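Local coordinates for protein 7beta-hydroxysteroid dehydrogenase (Collinsella aerofaciens, PDB 5FYD) that uses NADPH to reduce the 7-oxo group of 7-oxolithocholate to the 7beta-hydroxyl of ursodeoxycholate, working as a homodimeric short-chain dehydrogenase/reductase, at residues Glu216-Glu220 with Ile232-Lys238; Leu164-Glu168 with Val181-Thr185. All coordinates share one frame; numbering follows the deposited sequence.

Contact 1: Glu216-Glu220 with Ile232-Lys238; sequences ECVDE and IAGQRNK
The carboxylate of Glu220 meets Gly234 and Lys238 through its two oxygens, both through their syn lone pairs. The contact lies in the Rossmann-type fold of the short-chain dehydrogenases, where helix 214-224 packs beside the turn that leads from strand 230-232 into helix 235-247. OE1 of Glu220 accepts the backbone N-H of Gly234, the N-cap residue of the second helix, at 2.9 Å and 158°, and also lies 3.4 Å from CA of Ala233. OE2 of Glu220 forms a short salt bridge of 2.6 Å with NZ of Lys238. With CG anti to the backbone N (chi1 -178°) and the rest of the chain extended, Glu220 carries its carboxylate out to the turn, where Lys238 meets it from the opposite direction, bent at its last torsion (chi4 69°). This bend lets NZ of Lys238 also donate to O of Ile232 at 2.7 Å, with a weak, long bond to O of Gly234 besides. The ammonium thus links the carboxylate to the strand end at Ile232, while OE1 holds the N-cap residue directly. OE2 also forms a salt bridge with Lys224, so two ammonium groups probably offset the carboxylate's charge. Deeper in, SG of Cys217 rests on CB of Ala233 at 4.1 Å, and both side chains touch Leu212 and Leu186. On the far side of the turn, the amide of Asn237 has O of Ala233 near its plane, ND2 donating at 2.9 Å. Arg236, whose NH1 also bonds O of Gly200 of the second subunit, approaches that amide's other end: OD1 of Asn237 sits at the edge of the guanidinium, in its plane and 2.8 Å from NH1.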
loop_
_atom_site.group_PDB
_atom_site.type_symbol
_atom_site.label_atom_id
_atom_site.label_comp_id
_atom_site.label_asym_id
_atom_site.label_seq_id
_atom_site.Cartn_x
_atom_site.Cartn_y
_atom_site.Cartn_z
ATOM N N GLU A 216 16.239 3.351 11.149
ATOM C CA GLU A 216 17.605 3.116 10.678
ATOM C C GLU A 216 17.975 4.082 9.552
ATOM O O GLU A 216 19.123 4.533 9.465
ATOM C CB GLU A 216 17.797 1.646 10.281
ATOM C CG GLU A 216 18.018 0.775 11.511
ATOM C CD GLU A 216 17.198 -0.488 11.497
ATOM O OE1 GLU A 216 16.946 -1.015 10.391
ATOM O OE2 GLU A 216 16.791 -0.931 12.599
ATOM N N CYS A 217 16.994 4.430 8.711
ATOM C CA CYS A 217 17.204 5.445 7.669
ATOM C C CYS A 217 17.529 6.807 8.276
ATOM O O CYS A 217 18.494 7.466 7.876
ATOM C CB CYS A 217 15.978 5.622 6.800
ATOM S SG CYS A 217 15.581 4.128 5.863
ATOM N N VAL A 218 16.705 7.225 9.237
ATOM C CA VAL A 218 16.942 8.492 9.928
ATOM C C VAL A 218 18.245 8.499 10.725
ATOM O O VAL A 218 18.971 9.493 10.727
ATOM C CB VAL A 218 15.725 8.873 10.785
ATOM C CG1 VAL A 218 16.015 10.076 11.655
ATOM C CG2 VAL A 218 14.539 9.168 9.870
ATOM N N ASP A 219 18.550 7.387 11.404
ATOM C CA ASP A 219 19.816 7.277 12.109
ATOM C C ASP A 219 21.014 7.456 11.165
ATOM O O ASP A 219 21.934 8.225 11.473
ATOM C CB ASP A 219 19.921 5.950 12.868
ATOM C CG ASP A 219 19.137 5.964 14.178
ATOM O OD1 ASP A 219 18.755 7.060 14.652
ATOM O OD2 ASP A 219 18.917 4.870 14.739
ATOM N N GLU A 220 20.980 6.804 10.007
ATOM C CA GLU A 220 22.073 6.963 9.047
ATOM C C GLU A 220 22.174 8.407 8.529
ATOM O O GLU A 220 23.265 8.964 8.452
ATOM C CB GLU A 220 21.939 5.991 7.876
ATOM C CG GLU A 220 23.099 6.122 6.914
ATOM C CD GLU A 220 23.136 5.046 5.836
ATOM O OE1 GLU A 220 22.210 4.219 5.726
ATOM O OE2 GLU A 220 24.117 5.052 5.084
ATOM N N ILE A 232 22.854 7.065 0.107
ATOM C CA ILE A 232 21.832 6.048 -0.152
ATOM C C ILE A 232 21.680 5.252 1.139
ATOM O O ILE A 232 22.655 4.724 1.642
ATOM C CB ILE A 232 22.213 5.152 -1.338
ATOM C CG1 ILE A 232 22.173 5.975 -2.637
ATOM C CG2 ILE A 232 21.247 3.962 -1.450
ATOM C CD1 ILE A 232 22.822 5.311 -3.810
ATOM N N ALA A 233 20.470 5.161 1.674
ATOM C CA ALA A 233 20.255 4.474 2.956
ATOM C C ALA A 233 20.441 2.983 2.807
ATOM O O ALA A 233 19.841 2.361 1.937
ATOM C CB ALA A 233 18.866 4.775 3.499
ATOM N N GLY A 234 21.295 2.428 3.660
ATOM C CA GLY A 234 21.486 0.998 3.768
ATOM C C GLY A 234 22.579 0.500 2.838
ATOM O O GLY A 234 22.692 0.932 1.700
ATOM N N GLN A 235 23.370 -0.450 3.327
ATOM C CA GLN A 235 24.495 -0.973 2.561
ATOM C C GLN A 235 24.079 -1.684 1.276
ATOM O O GLN A 235 24.656 -1.452 0.200
ATOM C CB GLN A 235 25.349 -1.902 3.440
ATOM C CG GLN A 235 26.674 -2.279 2.796
ATOM C CD GLN A 235 27.556 -1.077 2.487
ATOM O OE1 GLN A 235 27.746 -0.202 3.329
ATOM N NE2 GLN A 235 28.092 -1.026 1.283
ATOM N N ARG A 236 23.090 -2.559 1.377
ATOM C CA ARG A 236 22.641 -3.315 0.219
ATOM C C ARG A 236 22.184 -2.387 -0.906
ATOM O O ARG A 236 22.415 -2.664 -2.081
ATOM C CB ARG A 236 21.499 -4.276 0.605
ATOM C CG ARG A 236 20.812 -4.979 -0.566
ATOM C CD ARG A 236 19.616 -4.195 -1.137
ATOM N NE ARG A 236 19.078 -4.802 -2.365
ATOM C CZ ARG A 236 18.287 -4.200 -3.260
ATOM N NH1 ARG A 236 17.915 -2.922 -3.128
ATOM N NH2 ARG A 236 17.870 -4.888 -4.324
ATOM N N ASN A 237 21.467 -1.319 -0.545
ATOM C CA ASN A 237 20.988 -0.370 -1.546
ATOM C C ASN A 237 22.126 0.359 -2.209
ATOM O O ASN A 237 22.091 0.551 -3.414
ATOM C CB ASN A 237 20.035 0.648 -0.928
ATOM C CG ASN A 237 18.709 0.038 -0.540
ATOM O OD1 ASN A 237 18.250 -0.918 -1.167
ATOM N ND2 ASN A 237 18.074 0.600 0.492
ATOM N N LYS A 238 23.136 0.762 -1.434
ATOM C CA LYS A 238 24.321 1.409 -2.006
ATOM C C LYS A 238 24.995 0.521 -3.049
ATOM O O LYS A 238 25.342 0.964 -4.153
ATOM C CB LYS A 238 25.377 1.746 -0.943
ATOM C CG LYS A 238 25.014 2.810 0.064
ATOM C CD LYS A 238 26.072 2.875 1.183
ATOM C CE LYS A 238 25.700 3.870 2.288
ATOM N NZ LYS A 238 24.532 3.405 3.068
#

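Contact 2: Leu164-Glu168 with Val181-Thr185; sequences LKMTE and VEVIT
Thr167 of helix 154-173 packs onto Val181, Glu182 and Val183 of strand 179-186. Its CB already lies against CB of Val183, at 3.7 Å. From there the two branches part. OG1 turns back to the helix, where it bonds O of Ile163, one turn earlier, and it also pairs with ND2 of Asn140 on the neighbouring strand 136-143; the buried hydroxyl therefore has two partners. With OG1 at chi1 -54°, the methyl CG2 falls anti to the backbone N and goes to the strand instead. It sits 3.5 Å from O of Glu182 and 3.7 Å from CG1 of Val181, and it also touches CB of Val183, so it spans three consecutive residues of the strand. Val183 is also met by residues before and after Thr167 on the helix. A chi1 of 50° turns CG1 of Val183 up to the helix, where it meets CD1 of Leu164 and CG of Glu168, both at 3.8 Å. Leu164 crosses Val183 at about a right angle, and the same CD1 lies 3.6 Å from OG1 of Thr185. Only the aliphatic part of Glu168 joins this packing: its carboxylate takes NZ of Lys165 at OE1, 2.8 Å away, on the syn side and slightly out of plane, and bonds the hydroxyl of Ser230 at OE2. The helix and strand segments run nearly antiparallel, at 152°, with their axes 7.7 Å apart. Together with strand 136-143, which lies next to strand 179-186 and parallel to it, they form a beta-alpha-beta crossover of the Rossmann fold, and its helix also carries Tyr156, the probable proton acceptor, and Lys160.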
loop_
_atom_site.group_PDB
_atom_site.type_symbol
_atom_site.label_atom_id
_atom_site.label_comp_id
_atom_site.label_asym_id
_atom_site.label_seq_id
_atom_site.Cartn_x
_atom_site.Cartn_y
_atom_site.Cartn_z
ATOM N N LEU A 164 16.425 15.073 -5.335
ATOM C CA LEU A 164 17.800 14.583 -5.208
ATOM C C LEU A 164 18.795 15.623 -5.748
ATOM O O LEU A 164 19.700 16.085 -5.036
ATOM C CB LEU A 164 17.961 13.274 -5.966
ATOM C CG LEU A 164 19.356 12.664 -6.038
ATOM C CD1 LEU A 164 19.980 12.335 -4.690
ATOM C CD2 LEU A 164 19.265 11.433 -6.914
ATOM N N LYS A 165 18.628 15.975 -7.002
ATOM C CA LYS A 165 19.599 16.857 -7.646
ATOM C C LYS A 165 19.598 18.281 -7.080
ATOM O O LYS A 165 20.669 18.906 -6.975
ATOM C CB LYS A 165 19.434 16.853 -9.164
ATOM C CG LYS A 165 19.675 15.498 -9.827
ATOM C CD LYS A 165 21.095 14.986 -9.685
ATOM C CE LYS A 165 21.148 13.465 -9.656
ATOM N NZ LYS A 165 22.474 13.010 -9.250
ATOM N N MET A 166 18.426 18.803 -6.710
ATOM C CA MET A 166 18.370 20.111 -6.072
ATOM C C MET A 166 19.117 20.073 -4.749
ATOM O O MET A 166 19.869 20.979 -4.425
ATOM C CB MET A 166 16.928 20.569 -5.833
ATOM C CG MET A 166 16.843 22.031 -5.374
ATOM S SD MET A 166 17.269 23.107 -6.775
ATOM C CE MET A 166 17.708 24.630 -5.967
ATOM N N THR A 167 18.884 19.021 -3.951
ATOM C CA THR A 167 19.493 18.944 -2.619
ATOM C C THR A 167 20.990 18.688 -2.717
ATOM O O THR A 167 21.759 19.249 -1.935
ATOM C CB THR A 167 18.787 17.920 -1.729
ATOM O OG1 THR A 167 17.389 18.214 -1.703
ATOM C CG2 THR A 167 19.321 17.975 -0.299
ATOM N N GLU A 168 21.410 17.882 -3.688
ATOM C CA GLU A 168 22.843 17.652 -3.919
ATOM C C GLU A 168 23.548 18.966 -4.202
ATOM O O GLU A 168 24.600 19.235 -3.642
ATOM C CB GLU A 168 23.086 16.664 -5.060
ATOM C CG GLU A 168 22.720 15.218 -4.720
ATOM C CD GLU A 168 22.990 14.238 -5.844
ATOM O OE1 GLU A 168 22.872 14.599 -7.032
ATOM O OE2 GLU A 168 23.315 13.066 -5.556
ATOM N N VAL A 181 23.540 20.425 4.887
ATOM C CA VAL A 181 22.477 19.924 4.047
ATOM C C VAL A 181 22.863 18.560 3.523
ATOM O O VAL A 181 24.014 18.328 3.183
ATOM C CB VAL A 181 22.154 20.918 2.903
ATOM C CG1 VAL A 181 21.147 20.351 1.887
ATOM C CG2 VAL A 181 21.630 22.204 3.492
ATOM N N GLU A 182 21.899 17.660 3.486
ATOM C CA GLU A 182 22.081 16.290 3.019
ATOM C C GLU A 182 20.813 15.823 2.335
ATOM O O GLU A 182 19.716 16.220 2.720
ATOM C CB GLU A 182 22.391 15.374 4.193
ATOM C CG GLU A 182 22.743 13.927 3.848
ATOM C CD GLU A 182 22.642 13.027 5.068
ATOM O OE1 GLU A 182 23.010 13.473 6.186
ATOM O OE2 GLU A 182 22.141 11.899 4.913
ATOM N N VAL A 183 20.973 15.012 1.310
ATOM C CA VAL A 183 19.865 14.196 0.810
ATOM C C VAL A 183 20.113 12.736 1.130
ATOM O O VAL A 183 21.211 12.215 0.911
ATOM C CB VAL A 183 19.562 14.418 -0.684
ATOM C CG1 VAL A 183 20.796 14.329 -1.579
ATOM C CG2 VAL A 183 18.455 13.468 -1.175
ATOM N N ILE A 184 19.082 12.080 1.652
ATOM C CA ILE A 184 19.126 10.647 1.915
ATOM C C ILE A 184 18.138 9.995 0.955
ATOM O O ILE A 184 16.961 10.352 0.938
ATOM C CB ILE A 184 18.841 10.284 3.384
ATOM C CG1 ILE A 184 18.988 8.761 3.582
ATOM C CG2 ILE A 184 17.467 10.742 3.879
ATOM C CD1 ILE A 184 20.186 8.354 4.373
ATOM N N THR A 185 18.624 9.024 0.193
ATOM C CA THR A 185 17.845 8.335 -0.820
ATOM C C THR A 185 17.435 6.954 -0.295
ATOM O O THR A 185 18.294 6.130 0.044
ATOM C CB THR A 185 18.657 8.225 -2.122
ATOM O OG1 THR A 185 18.865 9.548 -2.659
ATOM C CG2 THR A 185 17.941 7.383 -3.125
#

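In the fold
Along the chain the two contacts come in series. Contact 2 closes first, as the end of helix 154-173 turns back through a loop into strand 179-186. The chain then passes through helices 192-195 and 202-208 before contact 1 closes the shorter return from helix 214-224, by way of strand 230-232, to helix 235-247. They neither nest nor cross, yet they touch at the sheet: N of Ala233 probably bonds O of Thr185 at 2.9 Å, and CD1 of Ile184 packs on CB of Ala233. Strand 179-186 lies between them, with Val183 facing helix 154-173 and Ile184 facing the other way, toward helix 214-224.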